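Local coordinates for hypothetical membrane protein (Corynebacterium glutamicum, PDB 6JSA) that binds heme through this C-terminal HtaA domain and probably passes it on within the heme-uptake machinery of corynebacteria, at residues W12-S17 / G65-T70; L76-A81 / S143-D148. All coordinates share one frame; numbering follows the deposited sequence. Where two conformers were deposited one is given.

Interaction 1 (W12-S17 / G65-T70). With HEM (protoporphyrin IX containing Fe), chain B.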
loop_
_atom_site.group_PDB
_atom_site.type_symbol
_atom_site.label_atom_id
_atom_site.label_comp_id
_atom_site.label_asym_id
_atom_site.label_seq_id
_atom_site.Cartn_x
_atom_site.Cartn_y
_atom_site.Cartn_z
ATOM N N TRP A 12 3.909 4.376 -3.632
ATOM C CA TRP A 12 4.234 3.746 -2.353
ATOM C C TRP A 12 5.297 2.694 -2.601
ATOM O O TRP A 12 5.082 1.781 -3.404
ATOM C CB TRP A 12 3.000 3.098 -1.741
ATOM C CG TRP A 12 3.229 2.552 -0.354
ATOM C CD1 TRP A 12 3.869 3.178 0.687
ATOM C CD2 TRP A 12 2.783 1.289 0.156
ATOM N NE1 TRP A 12 3.857 2.375 1.801
ATOM C CE2 TRP A 12 3.202 1.210 1.504
ATOM C CE3 TRP A 12 2.086 0.209 -0.398
ATOM C CZ2 TRP A 12 2.942 0.098 2.307
ATOM C CZ3 TRP A 12 1.831 -0.904 0.404
ATOM C CH2 TRP A 12 2.257 -0.943 1.741
ATOM N N GLY A 13 6.430 2.809 -1.913
ATOM C CA GLY A 13 7.462 1.810 -2.076
ATOM C C GLY A 13 7.353 0.585 -1.193
ATOM O O GLY A 13 8.236 -0.276 -1.262
ATOM N N VAL A 14 6.289 0.468 -0.400
ATOM C CA VAL A 14 6.137 -0.540 0.647
ATOM C C VAL A 14 7.113 -0.218 1.771
ATOM O O VAL A 14 6.715 0.344 2.796
ATOM C CB VAL A 14 6.226 -1.996 0.146
ATOM C CG1 VAL A 14 5.984 -2.949 1.304
ATOM C CG2 VAL A 14 5.192 -2.228 -0.959
ATOM N N LYS A 15 8.393 -0.533 1.578
ATOM C CA LYS A 15 9.438 -0.053 2.478
ATOM C C LYS A 15 10.755 -0.121 1.723
ATOM O O LYS A 15 11.084 -1.170 1.160
ATOM C CB LYS A 15 9.519 -0.897 3.756
ATOM C CG LYS A 15 10.377 -0.276 4.857
ATOM C CD LYS A 15 10.335 -1.133 6.108
ATOM C CE LYS A 15 11.026 -0.509 7.325
ATOM N NZ LYS A 15 12.297 0.205 7.064
ATOM N N ALA A 16 11.502 0.988 1.697
ATOM C CA ALA A 16 12.730 1.008 0.902
ATOM C C ALA A 16 13.697 -0.084 1.346
ATOM O O ALA A 16 14.293 -0.779 0.509
ATOM C CB ALA A 16 13.402 2.374 0.976
ATOM N N SER A 17 13.863 -0.261 2.660
ATOM C CA SER A 17 14.794 -1.280 3.129
ATOM C C SER A 17 14.316 -2.681 2.765
ATOM O O SER A 17 15.136 -3.583 2.570
ATOM C CB SER A 17 15.049 -1.127 4.632
ATOM O OG SER A 17 13.878 -1.370 5.386
ATOM N N GLY A 65 -4.320 -4.003 -9.259
ATOM C CA GLY A 65 -2.935 -4.359 -9.473
ATOM C C GLY A 65 -2.318 -5.066 -8.277
ATOM O O GLY A 65 -2.750 -4.922 -7.128
ATOM N N SER A 66 -1.266 -5.826 -8.561
ATOM C CA SER A 66 -0.590 -6.597 -7.531
ATOM C C SER A 66 0.925 -6.508 -7.662
ATOM O O SER A 66 1.476 -6.324 -8.755
ATOM C CB SER A 66 -1.026 -8.060 -7.556
ATOM O OG SER A 66 -0.771 -8.634 -8.813
ATOM N N ILE A 67 1.579 -6.649 -6.511
ATOM C CA ILE A 67 3.021 -6.802 -6.387
ATOM C C ILE A 67 3.270 -8.181 -5.801
ATOM O O ILE A 67 2.613 -8.568 -4.828
ATOM C CB ILE A 67 3.607 -5.742 -5.439
ATOM C CG1 ILE A 67 3.183 -4.331 -5.856
ATOM C CG2 ILE A 67 5.126 -5.899 -5.358
ATOM C CD1 ILE A 67 3.375 -3.331 -4.755
ATOM N N HIS A 68 4.235 -8.908 -6.364
ATOM C CA HIS A 68 4.558 -10.261 -5.916
ATOM C C HIS A 68 6.050 -10.312 -5.597
ATOM O O HIS A 68 6.887 -10.352 -6.505
ATOM C CB HIS A 68 4.185 -11.276 -6.989
ATOM C CG HIS A 68 4.191 -12.692 -6.508
ATOM N ND1 HIS A 68 3.747 -13.741 -7.284
ATOM C CD2 HIS A 68 4.584 -13.236 -5.331
ATOM C CE1 HIS A 68 3.867 -14.868 -6.606
ATOM N NE2 HIS A 68 4.372 -14.589 -5.418
ATOM N N PHE A 69 6.385 -10.305 -4.303
ATOM C CA PHE A 69 7.770 -10.416 -3.850
ATOM C C PHE A 69 8.132 -11.883 -3.669
ATOM O O PHE A 69 7.335 -12.666 -3.148
ATOM C CB PHE A 69 7.940 -9.736 -2.491
ATOM C CG PHE A 69 7.696 -8.250 -2.489
ATOM C CD1 PHE A 69 8.671 -7.369 -2.930
ATOM C CD2 PHE A 69 6.504 -7.732 -1.996
ATOM C CE1 PHE A 69 8.466 -6.006 -2.895
ATOM C CE2 PHE A 69 6.290 -6.366 -1.965
ATOM C CZ PHE A 69 7.270 -5.503 -2.412
ATOM N N THR A 70 9.350 -12.248 -4.068
ATOM C CA THR A 70 9.867 -13.591 -3.815
ATOM C C THR A 70 11.312 -13.502 -3.350
ATOM O O THR A 70 12.018 -12.529 -3.624
ATOM C CB THR A 70 9.786 -14.482 -5.057
ATOM O OG1 THR A 70 10.506 -13.869 -6.129
ATOM C CG2 THR A 70 8.341 -14.710 -5.468
HETATM C CHA HEM B . 15.487 -9.566 6.933
HETATM C CHB HEM B . 16.887 -14.188 6.739
HETATM C CHC HEM B . 12.493 -15.441 5.142
HETATM C CHD HEM B . 10.986 -10.887 5.709
HETATM C C1A HEM B . 16.258 -10.703 6.985
HETATM C C2A HEM B . 17.668 -10.751 7.320
HETATM C C3A HEM B . 18.067 -12.024 7.269
HETATM C C4A HEM B . 16.906 -12.824 6.916
HETATM C CMA HEM B . 19.491 -12.574 7.534
HETATM C CAA HEM B . 18.527 -9.510 7.607
HETATM C CBA HEM B . 18.833 -8.905 6.231
HETATM C CGA HEM B . 19.602 -7.614 6.340
HETATM O O1A HEM B . 19.579 -6.976 7.418
HETATM O O2A HEM B . 20.227 -7.207 5.331
HETATM C C1B HEM B . 15.843 -14.929 6.232
HETATM C C2B HEM B . 15.886 -16.326 5.853
HETATM C C3B HEM B . 14.666 -16.678 5.416
HETATM C C4B HEM B . 13.824 -15.501 5.503
HETATM C CMB HEM B . 17.153 -17.189 5.977
HETATM C CAB HEM B . 14.137 -18.031 4.886
HETATM C CBB HEM B . 14.875 -19.125 4.663
HETATM C C1C HEM B . 11.685 -14.327 5.187
HETATM C C2C HEM B . 10.263 -14.314 4.916
HETATM C C3C HEM B . 9.840 -13.053 5.040
HETATM C C4C HEM B . 10.978 -12.235 5.433
HETATM C CMC HEM B . 9.418 -15.541 4.511
HETATM C CAC HEM B . 8.382 -12.581 4.832
HETATM C CBC HEM B . 8.116 -11.435 4.183
HETATM C C1D HEM B . 12.071 -10.148 6.112
HETATM C C2D HEM B . 12.048 -8.738 6.413
HETATM C C3D HEM B . 13.283 -8.368 6.749
HETATM C C4D HEM B . 14.138 -9.532 6.659
HETATM C CMD HEM B . 10.795 -7.849 6.356
HETATM C CAD HEM B . 13.745 -6.946 7.130
HETATM C CBD HEM B . 14.273 -6.278 5.853
HETATM C CGD HEM B . 14.641 -4.846 6.145
HETATM O O1D HEM B . 15.777 -4.590 6.616
HETATM O O2D HEM B . 13.792 -3.952 5.903
HETATM N NA HEM B . 15.818 -11.988 6.743
HETATM N NB HEM B . 14.571 -14.452 5.994
HETATM N NC HEM B . 12.090 -13.040 5.506
HETATM N ND HEM B . 13.365 -10.612 6.271
HETATM FE FE HEM B . 14.034 -12.478 5.831
#

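Interaction 2 (L76-A81 / S143-D148). With HEM (protoporphyrin IX containing Fe), chain B.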
loop_
_atom_site.group_PDB
_atom_site.type_symbol
_atom_site.label_atom_id
_atom_site.label_comp_id
_atom_site.label_asym_id
_atom_site.label_seq_id
_atom_site.Cartn_x
_atom_site.Cartn_y
_atom_site.Cartn_z
ATOM N N LEU A 76 10.217 -17.076 0.772
ATOM C CA LEU A 76 9.567 -15.775 0.839
ATOM C C LEU A 76 8.680 -15.623 -0.392
ATOM O O LEU A 76 9.154 -15.733 -1.529
ATOM C CB LEU A 76 10.608 -14.659 0.907
ATOM C CG LEU A 76 10.133 -13.249 1.275
ATOM C CD1 LEU A 76 11.307 -12.413 1.793
ATOM C CD2 LEU A 76 9.459 -12.540 0.100
ATOM N N ASP A 77 7.396 -15.367 -0.151
ATOM C CA ASP A 77 6.400 -15.291 -1.214
ATOM C C ASP A 77 5.292 -14.398 -0.654
ATOM O O ASP A 77 4.469 -14.855 0.144
ATOM C CB ASP A 77 5.902 -16.692 -1.538
ATOM C CG ASP A 77 4.950 -16.736 -2.722
ATOM O OD1 ASP A 77 4.318 -15.706 -3.049
ATOM O OD2 ASP A 77 4.826 -17.826 -3.316
ATOM N N MET A 78 5.300 -13.129 -1.057
ATOM C CA MET A 78 4.415 -12.126 -0.478
ATOM C C MET A 78 3.700 -11.397 -1.601
ATOM O O MET A 78 4.344 -10.797 -2.466
ATOM C CB MET A 78 5.195 -11.132 0.385
ATOM C CG MET A 78 4.296 -10.121 1.069
ATOM S SD MET A 78 5.252 -8.980 2.084
ATOM C CE MET A 78 3.976 -8.332 3.158
ATOM N N GLN A 79 2.375 -11.442 -1.578
ATOM C CA GLN A 79 1.553 -10.775 -2.573
ATOM C C GLN A 79 0.749 -9.676 -1.899
ATOM O O GLN A 79 0.111 -9.910 -0.868
ATOM C CB GLN A 79 0.601 -11.771 -3.233
ATOM C CG GLN A 79 1.300 -12.926 -3.927
ATOM C CD GLN A 79 0.314 -13.912 -4.501
ATOM O OE1 GLN A 79 -0.560 -13.544 -5.287
ATOM N NE2 GLN A 79 0.436 -15.170 -4.101
ATOM N N ILE A 80 0.776 -8.488 -2.496
ATOM C CA ILE A 80 -0.017 -7.347 -2.052
ATOM C C ILE A 80 -0.828 -6.880 -3.256
ATOM O O ILE A 80 -0.255 -6.566 -4.309
ATOM C CB ILE A 80 0.873 -6.208 -1.526
ATOM C CG1 ILE A 80 1.773 -6.700 -0.384
ATOM C CG2 ILE A 80 0.020 -5.025 -1.082
ATOM C CD1 ILE A 80 2.760 -5.671 0.107
ATOM N N ALA A 81 -2.154 -6.844 -3.115
ATOM C CA ALA A 81 -3.007 -6.527 -4.256
ATOM C C ALA A 81 -4.139 -5.587 -3.861
ATOM O O ALA A 81 -4.566 -5.533 -2.706
ATOM C CB ALA A 81 -3.611 -7.789 -4.871
ATOM N N SER A 143 2.413 -6.941 10.216
ATOM C CA SER A 143 3.584 -7.498 10.885
ATOM C C SER A 143 3.669 -9.006 10.684
ATOM O O SER A 143 4.750 -9.545 10.398
ATOM C CB SER A 143 3.511 -7.148 12.369
ATOM O OG SER A 143 4.573 -7.733 13.091
ATOM N N GLN A 144 2.542 -9.706 10.824
ATOM C CA GLN A 144 2.536 -11.143 10.576
ATOM C C GLN A 144 2.861 -11.454 9.125
ATOM O O GLN A 144 3.562 -12.425 8.834
ATOM C CB GLN A 144 1.179 -11.735 10.944
ATOM C CG GLN A 144 0.848 -11.613 12.415
ATOM C CD GLN A 144 -0.542 -12.113 12.730
ATOM O OE1 GLN A 144 -1.101 -12.933 11.998
ATOM N NE2 GLN A 144 -1.117 -11.617 13.820
ATOM N N ALA A 145 2.340 -10.655 8.193
ATOM C CA ALA A 145 2.613 -10.912 6.783
ATOM C C ALA A 145 4.085 -10.728 6.455
ATOM O O ALA A 145 4.600 -11.377 5.537
ATOM C CB ALA A 145 1.745 -10.013 5.906
ATOM N N PHE A 146 4.780 -9.861 7.188
ATOM C CA PHE A 146 6.223 -9.729 7.060
ATOM C C PHE A 146 6.985 -10.720 7.935
ATOM O O PHE A 146 8.160 -10.484 8.253
ATOM C CB PHE A 146 6.661 -8.295 7.346
ATOM C CG PHE A 146 6.405 -7.333 6.218
ATOM C CD1 PHE A 146 7.156 -7.390 5.059
ATOM C CD2 PHE A 146 5.441 -6.335 6.341
ATOM C CE1 PHE A 146 6.948 -6.488 4.037
ATOM C CE2 PHE A 146 5.227 -5.419 5.320
ATOM C CZ PHE A 146 5.984 -5.504 4.162
ATOM N N ALA A 147 6.336 -11.819 8.324
ATOM C CA ALA A 147 6.988 -12.906 9.056
ATOM C C ALA A 147 7.592 -12.433 10.376
ATOM O O ALA A 147 8.577 -12.996 10.855
ATOM C CB ALA A 147 8.014 -13.657 8.193
ATOM N N ASP A 148 6.993 -11.405 10.975
ATOM C CA ASP A 148 7.405 -10.858 12.261
ATOM C C ASP A 148 8.792 -10.224 12.230
ATOM O O ASP A 148 9.378 -9.977 13.292
ATOM C CB ASP A 148 7.297 -11.881 13.403
ATOM C CG ASP A 148 5.908 -12.492 13.513
ATOM O OD1 ASP A 148 4.903 -11.751 13.433
ATOM O OD2 ASP A 148 5.830 -13.726 13.684
HETATM C CHA HEM B . 15.487 -9.566 6.933
HETATM C CHB HEM B . 16.887 -14.188 6.739
HETATM C CHC HEM B . 12.493 -15.441 5.142
HETATM C CHD HEM B . 10.986 -10.887 5.709
HETATM C C1A HEM B . 16.258 -10.703 6.985
HETATM C C2A HEM B . 17.668 -10.751 7.320
HETATM C C3A HEM B . 18.067 -12.024 7.269
HETATM C C4A HEM B . 16.906 -12.824 6.916
HETATM C CMA HEM B . 19.491 -12.574 7.534
HETATM C CAA HEM B . 18.527 -9.510 7.607
HETATM C CBA HEM B . 18.833 -8.905 6.231
HETATM C CGA HEM B . 19.602 -7.614 6.340
HETATM O O1A HEM B . 19.579 -6.976 7.418
HETATM O O2A HEM B . 20.227 -7.207 5.331
HETATM C C1B HEM B . 15.843 -14.929 6.232
HETATM C C2B HEM B . 15.886 -16.326 5.853
HETATM C C3B HEM B . 14.666 -16.678 5.416
HETATM C C4B HEM B . 13.824 -15.501 5.503
HETATM C CMB HEM B . 17.153 -17.189 5.977
HETATM C CAB HEM B . 14.137 -18.031 4.886
HETATM C CBB HEM B . 14.875 -19.125 4.663
HETATM C C1C HEM B . 11.685 -14.327 5.187
HETATM C C2C HEM B . 10.263 -14.314 4.916
HETATM C C3C HEM B . 9.840 -13.053 5.040
HETATM C C4C HEM B . 10.978 -12.235 5.433
HETATM C CMC HEM B . 9.418 -15.541 4.511
HETATM C CAC HEM B . 8.382 -12.581 4.832
HETATM C CBC HEM B . 8.116 -11.435 4.183
HETATM C C1D HEM B . 12.071 -10.148 6.112
HETATM C C2D HEM B . 12.048 -8.738 6.413
HETATM C C3D HEM B . 13.283 -8.368 6.749
HETATM C C4D HEM B . 14.138 -9.532 6.659
HETATM C CMD HEM B . 10.795 -7.849 6.356
HETATM C CAD HEM B . 13.745 -6.946 7.130
HETATM C CBD HEM B . 14.273 -6.278 5.853
HETATM C CGD HEM B . 14.641 -4.846 6.145
HETATM O O1D HEM B . 15.777 -4.590 6.616
HETATM O O2D HEM B . 13.792 -3.952 5.903
HETATM N NA HEM B . 15.818 -11.988 6.743
HETATM N NB HEM B . 14.571 -14.452 5.994
HETATM N NC HEM B . 12.090 -13.040 5.506
HETATM N ND HEM B . 13.365 -10.612 6.271
HETATM FE FE HEM B . 14.034 -12.478 5.831
#

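Interaction 1 (W12-S17 / G65-T70)
Val14 reaches strand 66-71 with a single methyl group, CG2, and that methyl makes both contacts with the strand. It sits at the edge of the Phe69 ring, near the ring plane, with Val14 CG2 4.1 Å from Phe69 CZ. The end of Ile67 comes next, its CD1 4.4 Å from Val14 CG2. Val14 and Phe69 approach from opposite directions. Phe69 has CG anti to its own carbonyl carbon (chi1 -64°), which sends the ring off the strand toward the loop.

Packing is closer within each segment than between them. Ile67 CG2 lies 3.6 Å above one face of the Phe69 ring, offset toward its rim, and Val14 CA stands 3.5 Å above the centre of the Trp12 indole. Phe43 of strand 42-53 touches both Val14 and Ile67, and Phe18 meets Phe69 edge-to-face, so the buried part belongs to the apolar core of the domain, beside the heme site.

From Lys15 on the segment is partly exposed and its contacts become polar. This N-cap of helix 16-23 runs out extended, and only its last bond turns Lys15 NZ to donate to Ser17 OG at 2.8 Å; Ser17 OG donates in turn to the heme propionate oxygen O2D at 2.6 Å. Tyr150 OH also bonds the heme. The lysine charge behind the serine would probably polarise its hydroxyl and stabilise the anionic propionate, while the contact between segments is dispersion.

Interaction 2 (L76-A81 / S143-D148)
Met78 lays its terminal methyl over the Phe146 ring, and the thioether carries most of this contact between strand 76-88 and the end of helix 140-145. The CH-pi part is nearly ideal: Met78 CE stands 3.6 Å from the centroid of the Phe146 ring, 11° off the normal. The sulfur adds a Met-aromatic contact from an oblique position, with Met78 SD 3.6 Å from Phe146 CE1. CG of Met78 is anti to the backbone N (chi1 -177°) and the chain runs on extended, carrying the methyl from the strand to the ring, where the two side chains cross at about a right angle. Outside the two segments, Tyr150 and Phe18 each meet the Phe146 ring edge-to-face.

Purely apolar packing adds Ala145, whose CB is 3.9 Å from Met78 CE.

Hydrogen bonds shape the helix side. A Schellman motif closes the helix, Asp148 N bonding to Ser143 O at 3.0 Å and Ala147 N to Gln144 O, with Ala147 as its C-prime residue at positive phi. A side-chain bond from Ser100 OG to Ala145 O also holds the helix end.

Van der Waals contact with heme comes from both segments. Leu76 CD1 lies 3.6 Å from heme C3C, and Ala147 CB comes within 3.5 Å of heme CAC, the vinyl carbon on the same pyrrole. The two residues touch it from opposite faces, so the segments sandwich that edge of the heme. The chemistry is thus dispersion, with a CH-pi and a Met-aromatic component, consistent with an apolar part of the pocket, while Tyr21 ligates the iron and Ser17 and Tyr150 hydrogen-bond the heme.

Overall arrangement
Both contacts are buried where their side chains touch, and both segment pairs reach the heme, but by different chemistry. Residues 12-17 meet its propionate with a polar hydroxyl, whereas 76-81 and 143-148 meet the porphyrin mainly with hydrocarbon. Interaction 1 lies nearer the centre of the chain and interaction 2 farther out, their centres about 10 Å apart. Neighbouring antiparallel strands 66-71 and 76-88 join them: Phe69 N lies 2.8 Å from Met78 O, a probable hydrogen bond, and His68 bonds to Asp77 across the same pair. Val14 also touches Phe146, so the loop of one contact packs against the ring of the other.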